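PDB 5KLH: surface glycoprotein from Trypanosoma brucei, which is of uncertain function but is a transmembrane surface antigen of the insect-stage parasite whose bilobed ectodomain, the part described here, may act as a sensor. Local coordinates for residues S103-G108 and Q116-Q121; Q121-C126 and G131-Q136. All coordinates share one frame; numbering follows the deposited sequence.

In the fold
Both contacts lie far from the centre of the chain, in the same end of the bilobed ectodomain, and both use helix 116-128. Contact 1 is a small surface contact. It joins the loop after strand 85-100 to the first turns of the helix through the stem of a glutamine, a lysine chain and one bridging water. Contact 2 is larger and partly buried. It sets the later turns of the helix against strand 132-135 with aromatic rings, a cysteine and two direct hydrogen bonds. The two meet through His119 on the helix, whose NE2 is hydrogen-bonded to Tyr133 OH of the strand. Phe99 of strand 85-100 touches residues of both.

Contact 1: S103-G108 and Q116-Q121; sequences SSQCSG and QEKHEQ
Gln105 and Lys118 make almost all of this contact. The two chains cross at about a right angle. Gln105 CB lies 3.6 Å from Lys118 CG, near the base of both chains. Lys118 then curls. Bends at chi2 (-67°) and chi4 (41°) swing its amine back toward the loop, and Lys118 NZ ends 3.3 Å from Gln105 CG. The amine thus packs against CB and CG of Gln105, while the lower carbons of Lys118 cross the same glutamine stem. The glutamine chain stays extended beyond CG. Gln105 NE2 comes to 4.0 Å from Lys118 CD, with no hydrogen bond between the side chains. Phe99 of strand 85-100 is touched by both side chains.

The polar link runs through water. One water donates to Gln105 O at 2.8 Å and accepts from Lys118 N at 3.1 Å. Lys118 is the third residue of helix 116-128, where backbone N-H groups precede the regular helical bonding. The water thus joins a first-turn N-H to a loop carbonyl.

The contact lies where a disulfide-bonded loop joins strand 85-100 to helix 116-128, with Cys106-Cys113 nested inside Cys101-Cys115. Cys106 N donates to Ser103 O at 3.2 Å, which closes the turn at residues 103-106. Ser107 bonds to Asp114 through the backbone, and Asp114 OD1 accepts from Gln116 N.

No direct hydrogen bond or salt bridge crosses between the segments. The chemistry implies that their one hydrogen-bonded link is the bridge through water, and the loop probably owes its course more to its disulfides.

Contact 2: Q121-C126 and G131-Q136; sequences QFRNKC and GQYSTQ. With SO4 (sulfate ion), chain C.
Tyr133 packs against three residues of the helix. Arg123 CG lies over one face of its ring, offset toward the rim, in a CH-pi contact 3.9 Å from the ring centroid. Arg123 CD follows, 3.5 Å from Tyr133 CD2. Phe122 and Tyr133 meet edge to edge, with Phe122 CD2 3.6 Å from Tyr133 CE1, and the two side chains cross at about a right angle. Cys126 CB packs obliquely on Tyr133 CD1, while its SG lies at the ring edge as a sulfur-aromatic contact.

Beyond the ring, the arginine chain bends at chi3 (56°). This turns the guanidinium 78° from the Tyr133 ring plane and toward Thr135. Arg123 NH1 donates to Thr135 OG1 at 2.8 Å, and the oxygen lies in the guanidinium plane. Thr135 OG1 in turn donates to sulfate O3 at 2.6 Å, so the hydroxyl both accepts and gives. The sulfate, probably from the crystallisation liquor, is also bound by Tyr127 OH.

The unit is a helix followed by a tight reversal into a strand. Over these short segments the axes of helix and strand run 151° apart and come within 8.0 Å. At the reversal, Gly131 N donates to Cys126 O at 3.0 Å. Cys126 SG sits 3.6 Å from Gln132 O, close against the start of the strand.

Further out, the disulfide of Cys126 with Cys149 fastens the helix to strand 145-164. That strand also pairs with the backbone of Gln132, Ser134 and Gln136. Tyr133 OH is hydrogen-bonded to His119 NE2, one turn before Arg123 on the helix.

Contact 1: S103-G108 and Q116-Q121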
# COMPACT_ATOMS: atom_id res chain seq x y z
N SER A 103 25.51 -1.40 9.92
CA SER A 103 26.24 -2.01 11.03
C SER A 103 25.58 -3.31 11.48
O SER A 103 26.28 -4.24 11.89
CB SER A 103 26.35 -1.05 12.22
OG SER A 103 27.19 0.04 11.90
N SER A 104 24.25 -3.38 11.36
CA SER A 104 23.48 -4.52 11.86
C SER A 104 23.87 -5.82 11.17
O SER A 104 23.76 -6.89 11.76
CB SER A 104 21.98 -4.27 11.71
OG SER A 104 21.62 -4.15 10.35
N GLN A 105 24.31 -5.73 9.92
CA GLN A 105 24.70 -6.94 9.19
C GLN A 105 26.16 -6.93 8.76
O GLN A 105 26.54 -7.65 7.83
CB GLN A 105 23.80 -7.11 7.97
CG GLN A 105 22.37 -7.47 8.32
CD GLN A 105 21.50 -7.58 7.10
OE1 GLN A 105 21.55 -6.72 6.21
NE2 GLN A 105 20.69 -8.63 7.04
N CYS A 106 26.96 -6.13 9.45
CA CYS A 106 28.35 -5.89 9.08
C CYS A 106 29.28 -6.77 9.91
O CYS A 106 29.12 -6.85 11.12
CB CYS A 106 28.71 -4.42 9.28
SG CYS A 106 29.87 -3.73 8.08
N SER A 107 30.22 -7.44 9.25
CA SER A 107 31.18 -8.32 9.92
C SER A 107 32.57 -7.69 10.00
O SER A 107 33.09 -7.20 9.00
CB SER A 107 31.27 -9.66 9.18
OG SER A 107 32.45 -10.36 9.53
N GLY A 108 33.17 -7.73 11.19
CA GLY A 108 34.48 -7.13 11.39
C GLY A 108 34.48 -5.97 12.38
O GLY A 108 33.52 -5.75 13.12
N GLN A 116 29.65 -8.76 3.35
CA GLN A 116 29.69 -9.72 2.25
C GLN A 116 28.84 -10.96 2.49
O GLN A 116 28.09 -11.38 1.61
CB GLN A 116 31.13 -10.12 1.96
CG GLN A 116 31.92 -9.03 1.25
CD GLN A 116 33.22 -9.55 0.67
OE1 GLN A 116 33.22 -10.48 -0.13
NE2 GLN A 116 34.32 -8.93 1.06
N GLU A 117 28.93 -11.56 3.68
CA GLU A 117 28.17 -12.79 3.92
C GLU A 117 26.66 -12.56 3.85
O GLU A 117 25.94 -13.34 3.25
CB GLU A 117 28.54 -13.42 5.26
CG GLU A 117 27.69 -14.66 5.58
CD GLU A 117 28.16 -15.40 6.82
OE1 GLU A 117 28.69 -14.75 7.74
OE2 GLU A 117 27.99 -16.64 6.88
N LYS A 118 26.19 -11.49 4.49
CA LYS A 118 24.77 -11.17 4.48
C LYS A 118 24.29 -10.77 3.09
O LYS A 118 23.17 -11.10 2.70
CB LYS A 118 24.44 -10.06 5.48
CG LYS A 118 24.51 -10.50 6.93
CD LYS A 118 23.43 -11.50 7.26
CE LYS A 118 23.35 -11.70 8.76
NZ LYS A 118 23.50 -10.39 9.47
N HIS A 119 25.15 -10.07 2.34
CA HIS A 119 24.81 -9.71 0.96
C HIS A 119 24.65 -10.96 0.11
O HIS A 119 23.68 -11.09 -0.65
CB HIS A 119 25.89 -8.79 0.37
CG HIS A 119 25.58 -8.32 -1.02
ND1 HIS A 119 26.53 -8.25 -2.01
CD2 HIS A 119 24.42 -7.90 -1.57
CE1 HIS A 119 25.97 -7.80 -3.12
NE2 HIS A 119 24.69 -7.58 -2.88
N GLU A 120 25.60 -11.89 0.24
CA GLU A 120 25.56 -13.15 -0.50
C GLU A 120 24.26 -13.90 -0.22
O GLU A 120 23.66 -14.47 -1.13
CB GLU A 120 26.76 -14.02 -0.13
CG GLU A 120 28.09 -13.55 -0.71
CD GLU A 120 29.29 -14.11 0.03
OE1 GLU A 120 29.09 -14.98 0.91
OE2 GLU A 120 30.43 -13.68 -0.26
N GLN A 121 23.84 -13.91 1.04
CA GLN A 121 22.60 -14.55 1.43
C GLN A 121 21.40 -13.87 0.77
O GLN A 121 20.51 -14.54 0.22
CB GLN A 121 22.45 -14.54 2.96
CG GLN A 121 21.25 -15.32 3.47
CD GLN A 121 21.29 -15.51 4.99
OE1 GLN A 121 22.11 -14.90 5.68
NE2 GLN A 121 20.41 -16.36 5.50
O HOH W 1 27.66 -9.97 6.73

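Contact 2: Q121-C126 and G131-Q136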
# COMPACT_ATOMS: atom_id res chain seq x y z
N GLN A 121 23.84 -13.91 1.04
CA GLN A 121 22.60 -14.55 1.43
C GLN A 121 21.40 -13.87 0.77
O GLN A 121 20.51 -14.54 0.22
CB GLN A 121 22.45 -14.54 2.96
CG GLN A 121 21.25 -15.32 3.47
CD GLN A 121 21.29 -15.51 4.99
OE1 GLN A 121 22.11 -14.90 5.68
NE2 GLN A 121 20.41 -16.36 5.50
N PHE A 122 21.39 -12.54 0.80
CA PHE A 122 20.33 -11.75 0.19
C PHE A 122 20.25 -11.98 -1.31
O PHE A 122 19.16 -12.05 -1.88
CB PHE A 122 20.57 -10.26 0.48
CG PHE A 122 19.47 -9.35 -0.01
CD1 PHE A 122 18.33 -9.14 0.75
CD2 PHE A 122 19.60 -8.68 -1.23
CE1 PHE A 122 17.33 -8.29 0.32
CE2 PHE A 122 18.59 -7.83 -1.67
CZ PHE A 122 17.46 -7.64 -0.90
N ARG A 123 21.40 -12.10 -1.96
CA ARG A 123 21.45 -12.35 -3.39
C ARG A 123 20.92 -13.74 -3.72
O ARG A 123 20.12 -13.91 -4.65
CB ARG A 123 22.89 -12.17 -3.91
CG ARG A 123 23.12 -12.55 -5.36
CD ARG A 123 24.46 -12.00 -5.83
NE ARG A 123 25.57 -12.46 -4.99
CZ ARG A 123 26.75 -11.87 -4.89
NH1 ARG A 123 27.02 -10.77 -5.59
NH2 ARG A 123 27.69 -12.38 -4.10
N ASN A 124 21.33 -14.74 -2.94
CA ASN A 124 20.85 -16.10 -3.14
C ASN A 124 19.35 -16.19 -2.89
O ASN A 124 18.64 -16.94 -3.55
CB ASN A 124 21.59 -17.09 -2.24
CG ASN A 124 23.05 -17.26 -2.63
OD1 ASN A 124 23.45 -16.99 -3.76
ND2 ASN A 124 23.86 -17.73 -1.68
N LYS A 125 18.88 -15.41 -1.92
CA LYS A 125 17.46 -15.39 -1.58
C LYS A 125 16.65 -14.84 -2.75
O LYS A 125 15.57 -15.35 -3.07
CB LYS A 125 17.22 -14.55 -0.32
CG LYS A 125 15.76 -14.49 0.10
CD LYS A 125 15.61 -14.11 1.57
CE LYS A 125 14.15 -14.13 1.98
NZ LYS A 125 13.32 -13.19 1.17
N CYS A 126 17.18 -13.81 -3.38
CA CYS A 126 16.54 -13.21 -4.54
C CYS A 126 16.22 -14.25 -5.61
O CYS A 126 15.08 -14.39 -6.04
CB CYS A 126 17.42 -12.12 -5.12
SG CYS A 126 16.70 -11.36 -6.59
N GLY A 131 13.51 -13.85 -8.49
CA GLY A 131 13.95 -12.54 -8.92
C GLY A 131 15.19 -12.61 -9.79
O GLY A 131 15.73 -13.69 -10.05
N GLN A 132 15.62 -11.44 -10.26
CA GLN A 132 16.91 -11.28 -10.91
C GLN A 132 17.74 -10.35 -10.06
O GLN A 132 17.21 -9.39 -9.51
CB GLN A 132 16.75 -10.75 -12.33
CG GLN A 132 16.26 -11.80 -13.31
CD GLN A 132 15.82 -11.22 -14.63
OE1 GLN A 132 16.47 -10.33 -15.18
NE2 GLN A 132 14.70 -11.72 -15.15
N TYR A 133 19.03 -10.63 -9.93
CA TYR A 133 19.88 -9.80 -9.08
C TYR A 133 20.85 -8.96 -9.88
O TYR A 133 21.37 -9.37 -10.92
CB TYR A 133 20.66 -10.66 -8.07
CG TYR A 133 21.07 -9.85 -6.87
CD1 TYR A 133 20.16 -9.59 -5.86
CD2 TYR A 133 22.35 -9.31 -6.77
CE1 TYR A 133 20.51 -8.84 -4.75
CE2 TYR A 133 22.71 -8.55 -5.67
CZ TYR A 133 21.79 -8.32 -4.67
OH TYR A 133 22.15 -7.56 -3.59
N SER A 134 21.09 -7.75 -9.39
CA SER A 134 22.11 -6.88 -9.95
C SER A 134 23.10 -6.55 -8.84
O SER A 134 22.75 -5.88 -7.87
CB SER A 134 21.48 -5.61 -10.52
OG SER A 134 22.47 -4.71 -10.96
N THR A 135 24.34 -7.02 -8.98
CA THR A 135 25.37 -6.74 -7.98
C THR A 135 26.06 -5.42 -8.31
O THR A 135 26.48 -5.20 -9.44
CB THR A 135 26.41 -7.87 -7.89
OG1 THR A 135 25.76 -9.07 -7.44
CG2 THR A 135 27.53 -7.51 -6.93
N GLN A 136 26.14 -4.54 -7.32
CA GLN A 136 26.73 -3.22 -7.52
C GLN A 136 28.08 -3.09 -6.83
O GLN A 136 28.98 -2.42 -7.34
CB GLN A 136 25.78 -2.13 -7.02
CG GLN A 136 24.53 -2.00 -7.85
CD GLN A 136 24.83 -1.52 -9.26
OE1 GLN A 136 25.73 -0.70 -9.48
NE2 GLN A 136 24.08 -2.04 -10.24
S SO4 C . 25.02 -11.59 -9.96
O1 SO4 C . 26.36 -11.90 -9.45
O2 SO4 C . 24.07 -12.57 -9.43
O3 SO4 C . 24.68 -10.24 -9.52
O4 SO4 C . 25.00 -11.65 -11.42